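Local coordinates for protein probable glucarate dehydratase (Mycobacterium smegmatis str. MC2 155, PDB 3VDG) that is probably an acid-sugar dehydratase of the enolase superfamily, likely removing water from glucarate with the help of a bound metal ion, at residues Q53-T65 against G73-L85. Sequence-based numbering, arbitrary orientation.
Sequences QPYALRAVIQLDT and GETYADTVHLERL
Ala59 and Thr75 pair in the antiparallel hairpin of strands 55-65 and 70-75, part of the three-stranded sheet in the N-terminal capping domain characteristic of the enolase superfamily. Two backbone bonds define this hydrogen-bonded pair, Ala59 N to Thr75 O (2.9 Å) and Thr75 N to Ala59 O; Ile61 and Gly73 make the next such pair, and Val60 with Glu74 the non-hydrogen-bonded one between them.

Arg58 carries the polar side-chain part of the contact. Arg58 CB lies 3.5 Å from Thr75 O, and Arg58 CG, anti to the carbonyl carbon (chi1 -56°), comes within 3.7 Å of Glu74 OE2. Bends at chi2 and chi3 fold the chain back, leaving CD about equally near Thr75 O and Glu74 OE2. Arg58 NE then donates to Glu74 OE2 (2.8 Å, 157° at the hydrogen), meeting the anti lone pair of that oxygen close to the guanidinium plane, while Thr75 O sits over one guanidinium face. NH2 adds a weak second bond to Glu74 OE2; the guanidinium and carboxylate planes stand 82° apart. Outside the hairpin, Ser351 OG bonds Arg58 NH2 and Ser351 N bonds Glu74 OE1, linking the salt bridge to the start of helix 349-360.

On the opposite sheet face, Ala59 CB packs against Leu82 CD2 (3.8 Å) and Leu85 CD1 of helix 79-92, whose segment runs nearly parallel to strand 55-65. Ile61 CD1 meets Thr75 CG2 there, and Thr75 OG1 accepts from His81 NE2. Back at the arginine tip, the guanidinium stands nearly perpendicular to the Tyr76 ring, with Arg58 NH1 3.6 Å from Tyr76 CD1.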
loop_
_atom_site.group_PDB
_atom_site.type_symbol
_atom_site.label_atom_id
_atom_site.label_comp_id
_atom_site.label_asym_id
_atom_site.label_seq_id
_atom_site.Cartn_x
_atom_site.Cartn_y
_atom_site.Cartn_z
ATOM N N GLN A 53 7.891 -11.679 -32.764
ATOM C CA GLN A 53 8.918 -11.215 -33.711
ATOM C C GLN A 53 10.302 -11.784 -33.374
ATOM O O GLN A 53 10.528 -12.231 -32.250
ATOM C CB GLN A 53 8.936 -9.687 -33.693
ATOM C CG GLN A 53 7.791 -9.084 -34.494
ATOM C CD GLN A 53 7.433 -7.680 -34.052
ATOM O OE1 GLN A 53 7.107 -7.443 -32.890
ATOM N NE2 GLN A 53 7.469 -6.753 -34.976
ATOM N N PRO A 54 11.228 -11.802 -34.351
ATOM C CA PRO A 54 12.564 -12.378 -34.091
ATOM C C PRO A 54 13.414 -11.600 -33.070
ATOM O O PRO A 54 14.414 -12.125 -32.574
ATOM C CB PRO A 54 13.252 -12.361 -35.466
ATOM C CG PRO A 54 12.387 -11.533 -36.354
ATOM C CD PRO A 54 11.003 -11.520 -35.775
ATOM N N TYR A 55 13.053 -10.349 -32.808
ATOM C CA TYR A 55 13.631 -9.609 -31.680
ATOM C C TYR A 55 12.535 -8.997 -30.822
ATOM O O TYR A 55 11.537 -8.465 -31.333
ATOM C CB TYR A 55 14.565 -8.506 -32.162
ATOM C CG TYR A 55 15.680 -9.060 -32.985
ATOM C CD1 TYR A 55 16.863 -9.470 -32.386
ATOM C CD2 TYR A 55 15.529 -9.242 -34.358
ATOM C CE1 TYR A 55 17.894 -10.011 -33.135
ATOM C CE2 TYR A 55 16.553 -9.786 -35.119
ATOM C CZ TYR A 55 17.725 -10.175 -34.499
ATOM O OH TYR A 55 18.745 -10.713 -35.233
ATOM N N ALA A 56 12.746 -9.074 -29.514
ATOM C CA ALA A 56 11.900 -8.404 -28.537
ATOM C C ALA A 56 12.587 -7.070 -28.202
ATOM O O ALA A 56 13.821 -7.007 -28.190
ATOM C CB ALA A 56 11.789 -9.269 -27.291
ATOM N N LEU A 57 11.802 -6.028 -27.929
ATOM C CA LEU A 57 12.350 -4.685 -27.636
ATOM C C LEU A 57 12.178 -4.295 -26.166
ATOM O O LEU A 57 11.138 -4.569 -25.579
ATOM C CB LEU A 57 11.615 -3.629 -28.468
ATOM C CG LEU A 57 11.484 -3.828 -29.977
ATOM C CD1 LEU A 57 10.687 -2.664 -30.566
ATOM C CD2 LEU A 57 12.837 -3.981 -30.634
ATOM N N ARG A 58 13.185 -3.656 -25.572
ATOM C CA ARG A 58 13.050 -3.056 -24.227
ATOM C C ARG A 58 13.785 -1.720 -24.235
ATOM O O ARG A 58 14.587 -1.453 -25.147
ATOM C CB ARG A 58 13.627 -3.965 -23.139
ATOM C CG ARG A 58 13.032 -5.368 -23.119
ATOM C CD ARG A 58 11.606 -5.382 -22.598
ATOM N NE ARG A 58 11.565 -5.293 -21.135
ATOM C CZ ARG A 58 10.445 -5.269 -20.440
ATOM N NH1 ARG A 58 9.263 -5.326 -21.072
ATOM N NH2 ARG A 58 10.504 -5.188 -19.118
ATOM N N ALA A 59 13.471 -0.860 -23.270
ATOM C CA ALA A 59 14.190 0.403 -23.091
ATOM C C ALA A 59 14.848 0.349 -21.720
ATOM O O ALA A 59 14.210 0.007 -20.724
ATOM C CB ALA A 59 13.247 1.599 -23.197
ATOM N N VAL A 60 16.138 0.627 -21.688
ATOM C CA VAL A 60 16.899 0.691 -20.436
ATOM C C VAL A 60 16.963 2.134 -19.985
ATOM O O VAL A 60 17.324 3.037 -20.774
ATOM C CB VAL A 60 18.317 0.149 -20.641
ATOM C CG1 VAL A 60 19.196 0.461 -19.422
ATOM C CG2 VAL A 60 18.262 -1.358 -20.916
ATOM N N ILE A 61 16.579 2.368 -18.732
ATOM C CA ILE A 61 16.678 3.686 -18.114
ATOM C C ILE A 61 17.889 3.715 -17.206
ATOM O O ILE A 61 18.045 2.858 -16.339
ATOM C CB ILE A 61 15.427 4.070 -17.275
ATOM C CG1 ILE A 61 14.284 4.552 -18.172
ATOM C CG2 ILE A 61 15.738 5.229 -16.328
ATOM C CD1 ILE A 61 13.662 3.464 -19.007
ATOM N N GLN A 62 18.758 4.697 -17.430
ATOM C CA GLN A 62 19.856 4.973 -16.502
ATOM C C GLN A 62 19.531 6.337 -15.923
ATOM O O GLN A 62 19.488 7.343 -16.646
ATOM C CB GLN A 62 21.204 4.980 -17.228
ATOM C CG GLN A 62 21.795 3.589 -17.439
ATOM C CD GLN A 62 22.964 3.597 -18.417
ATOM O OE1 GLN A 62 22.805 3.969 -19.578
ATOM N NE2 GLN A 62 24.135 3.185 -17.949
ATOM N N LEU A 63 19.226 6.368 -14.630
ATOM C CA LEU A 63 18.738 7.595 -14.015
ATOM C C LEU A 63 19.914 8.178 -13.235
ATOM O O LEU A 63 20.386 7.568 -12.279
ATOM C CB LEU A 63 17.560 7.285 -13.077
ATOM C CG LEU A 63 16.980 8.504 -12.359
ATOM C CD1 LEU A 63 16.262 9.380 -13.368
ATOM C CD2 LEU A 63 16.026 8.121 -11.230
ATOM N N ASP A 64 20.385 9.349 -13.663
ATOM C CA ASP A 64 21.593 9.970 -13.112
ATOM C C ASP A 64 21.271 11.012 -12.040
ATOM O O ASP A 64 20.267 11.721 -12.140
ATOM C CB ASP A 64 22.373 10.617 -14.258
ATOM C CG ASP A 64 22.814 9.589 -15.302
ATOM O OD1 ASP A 64 23.301 8.511 -14.902
ATOM O OD2 ASP A 64 22.668 9.849 -16.514
ATOM N N THR A 65 22.127 11.110 -11.023
ATOM C CA THR A 65 21.887 12.017 -9.888
ATOM C C THR A 65 23.105 12.915 -9.629
ATOM O O THR A 65 24.203 12.639 -10.110
ATOM C CB THR A 65 21.625 11.242 -8.581
ATOM O OG1 THR A 65 22.816 10.531 -8.211
ATOM C CG2 THR A 65 20.458 10.259 -8.737
ATOM N N GLY A 73 16.303 1.124 -14.538
ATOM C CA GLY A 73 14.923 0.679 -14.701
ATOM C C GLY A 73 14.835 0.070 -16.099
ATOM O O GLY A 73 15.739 0.269 -16.927
ATOM N N GLU A 74 13.738 -0.629 -16.384
ATOM C CA GLU A 74 13.575 -1.297 -17.679
ATOM C C GLU A 74 12.104 -1.312 -18.011
ATOM O O GLU A 74 11.259 -1.537 -17.130
ATOM C CB GLU A 74 14.105 -2.737 -17.614
ATOM C CG GLU A 74 13.978 -3.521 -18.925
ATOM C CD GLU A 74 14.334 -4.997 -18.761
ATOM O OE1 GLU A 74 15.182 -5.341 -17.906
ATOM O OE2 GLU A 74 13.776 -5.833 -19.503
ATOM N N THR A 75 11.787 -1.065 -19.279
ATOM C CA THR A 75 10.392 -0.962 -19.690
ATOM C C THR A 75 10.266 -1.340 -21.171
ATOM O O THR A 75 11.235 -1.826 -21.780
ATOM C CB THR A 75 9.899 0.485 -19.423
ATOM O OG1 THR A 75 8.513 0.619 -19.771
ATOM C CG2 THR A 75 10.713 1.471 -20.226
ATOM N N TYR A 76 9.089 -1.132 -21.746
ATOM C CA TYR A 76 8.855 -1.394 -23.180
ATOM C C TYR A 76 9.604 -0.389 -24.051
ATOM O O TYR A 76 10.108 0.615 -23.551
ATOM C CB TYR A 76 7.337 -1.315 -23.476
ATOM C CG TYR A 76 6.500 -1.948 -22.372
ATOM C CD1 TYR A 76 6.458 -3.338 -22.223
ATOM C CD2 TYR A 76 5.795 -1.156 -21.456
ATOM C CE1 TYR A 76 5.717 -3.940 -21.189
ATOM C CE2 TYR A 76 5.061 -1.736 -20.415
ATOM C CZ TYR A 76 5.023 -3.124 -20.288
ATOM O OH TYR A 76 4.304 -3.716 -19.273
ATOM N N ALA A 77 9.642 -0.625 -25.363
ATOM C CA ALA A 77 10.349 0.289 -26.270
ATOM C C ALA A 77 9.577 0.693 -27.517
ATOM O O ALA A 77 10.182 1.145 -28.490
ATOM C CB ALA A 77 11.695 -0.291 -26.672
ATOM N N ASP A 78 8.258 0.553 -27.507
ATOM C CA ASP A 78 7.477 1.076 -28.636
ATOM C C ASP A 78 7.769 2.561 -28.866
ATOM O O ASP A 78 8.070 3.288 -27.932
ATOM C CB ASP A 78 5.975 0.867 -28.421
ATOM C CG ASP A 78 5.549 -0.603 -28.559
ATOM O OD1 ASP A 78 6.415 -1.513 -28.607
ATOM O OD2 ASP A 78 4.322 -0.847 -28.612
ATOM N N THR A 79 7.654 3.011 -30.115
ATOM C CA THR A 79 7.890 4.414 -30.487
ATOM C C THR A 79 7.253 5.460 -29.564
ATOM O O THR A 79 7.927 6.355 -29.042
ATOM C CB THR A 79 7.392 4.666 -31.927
ATOM O OG1 THR A 79 8.108 3.799 -32.815
ATOM C CG2 THR A 79 7.614 6.116 -32.337
ATOM N N VAL A 80 5.947 5.365 -29.381
ATOM C CA VAL A 80 5.230 6.371 -28.594
ATOM C C VAL A 80 5.666 6.316 -27.114
ATOM O O VAL A 80 5.733 7.338 -26.439
ATOM C CB VAL A 80 3.708 6.190 -28.745
ATOM C CG1 VAL A 80 3.298 4.779 -28.340
ATOM C CG2 VAL A 80 2.953 7.216 -27.914
ATOM N N HIS A 81 5.980 5.122 -26.614
ATOM C CA HIS A 81 6.469 4.983 -25.238
ATOM C C HIS A 81 7.816 5.654 -25.061
ATOM O O HIS A 81 8.053 6.315 -24.062
ATOM C CB HIS A 81 6.546 3.496 -24.845
ATOM C CG HIS A 81 6.697 3.253 -23.350
ATOM N ND1 HIS A 81 5.808 3.703 -22.446
ATOM C CD2 HIS A 81 7.657 2.525 -22.629
ATOM C CE1 HIS A 81 6.185 3.309 -21.199
ATOM N NE2 HIS A 81 7.322 2.595 -21.317
ATOM N N LEU A 82 8.722 5.490 -26.021
ATOM C CA LEU A 82 10.025 6.177 -25.958
ATOM C C LEU A 82 9.894 7.702 -25.872
ATOM O O LEU A 82 10.645 8.371 -25.136
ATOM C CB LEU A 82 10.901 5.811 -27.162
ATOM C CG LEU A 82 11.373 4.362 -27.239
ATOM C CD1 LEU A 82 12.248 4.188 -28.472
ATOM C CD2 LEU A 82 12.142 3.972 -25.982
ATOM N N GLU A 83 8.965 8.253 -26.638
ATOM C CA GLU A 83 8.662 9.688 -26.579
ATOM C C GLU A 83 8.126 10.076 -25.212
ATOM O O GLU A 83 8.484 11.124 -24.671
ATOM C CB GLU A 83 7.604 10.066 -27.622
ATOM C CG GLU A 83 8.047 9.837 -29.057
ATOM C CD GLU A 83 6.931 10.066 -30.064
ATOM O OE1 GLU A 83 5.789 10.370 -29.650
ATOM O OE2 GLU A 83 7.198 9.940 -31.278
ATOM N N ARG A 84 7.231 9.261 -24.663
ATOM C CA ARG A 84 6.716 9.553 -23.322
ATOM C C ARG A 84 7.819 9.479 -22.274
ATOM O O ARG A 84 7.855 10.294 -21.348
ATOM C CB ARG A 84 5.572 8.600 -22.946
ATOM C CG ARG A 84 4.273 8.956 -23.675
ATOM C CD ARG A 84 3.295 7.792 -23.643
ATOM N NE ARG A 84 2.056 8.112 -24.353
ATOM C CZ ARG A 84 1.141 7.215 -24.710
ATOM N NH1 ARG A 84 1.306 5.929 -24.420
ATOM N NH2 ARG A 84 0.049 7.606 -25.349
ATOM N N LEU A 85 8.702 8.496 -22.407
ATOM C CA LEU A 85 9.791 8.353 -21.451
ATOM C C LEU A 85 10.680 9.605 -21.498
ATOM O O LEU A 85 11.148 10.071 -20.465
ATOM C CB LEU A 85 10.622 7.110 -21.739
ATOM C CG LEU A 85 9.933 5.764 -21.516
ATOM C CD1 LEU A 85 10.830 4.639 -22.012
ATOM C CD2 LEU A 85 9.582 5.589 -20.045
#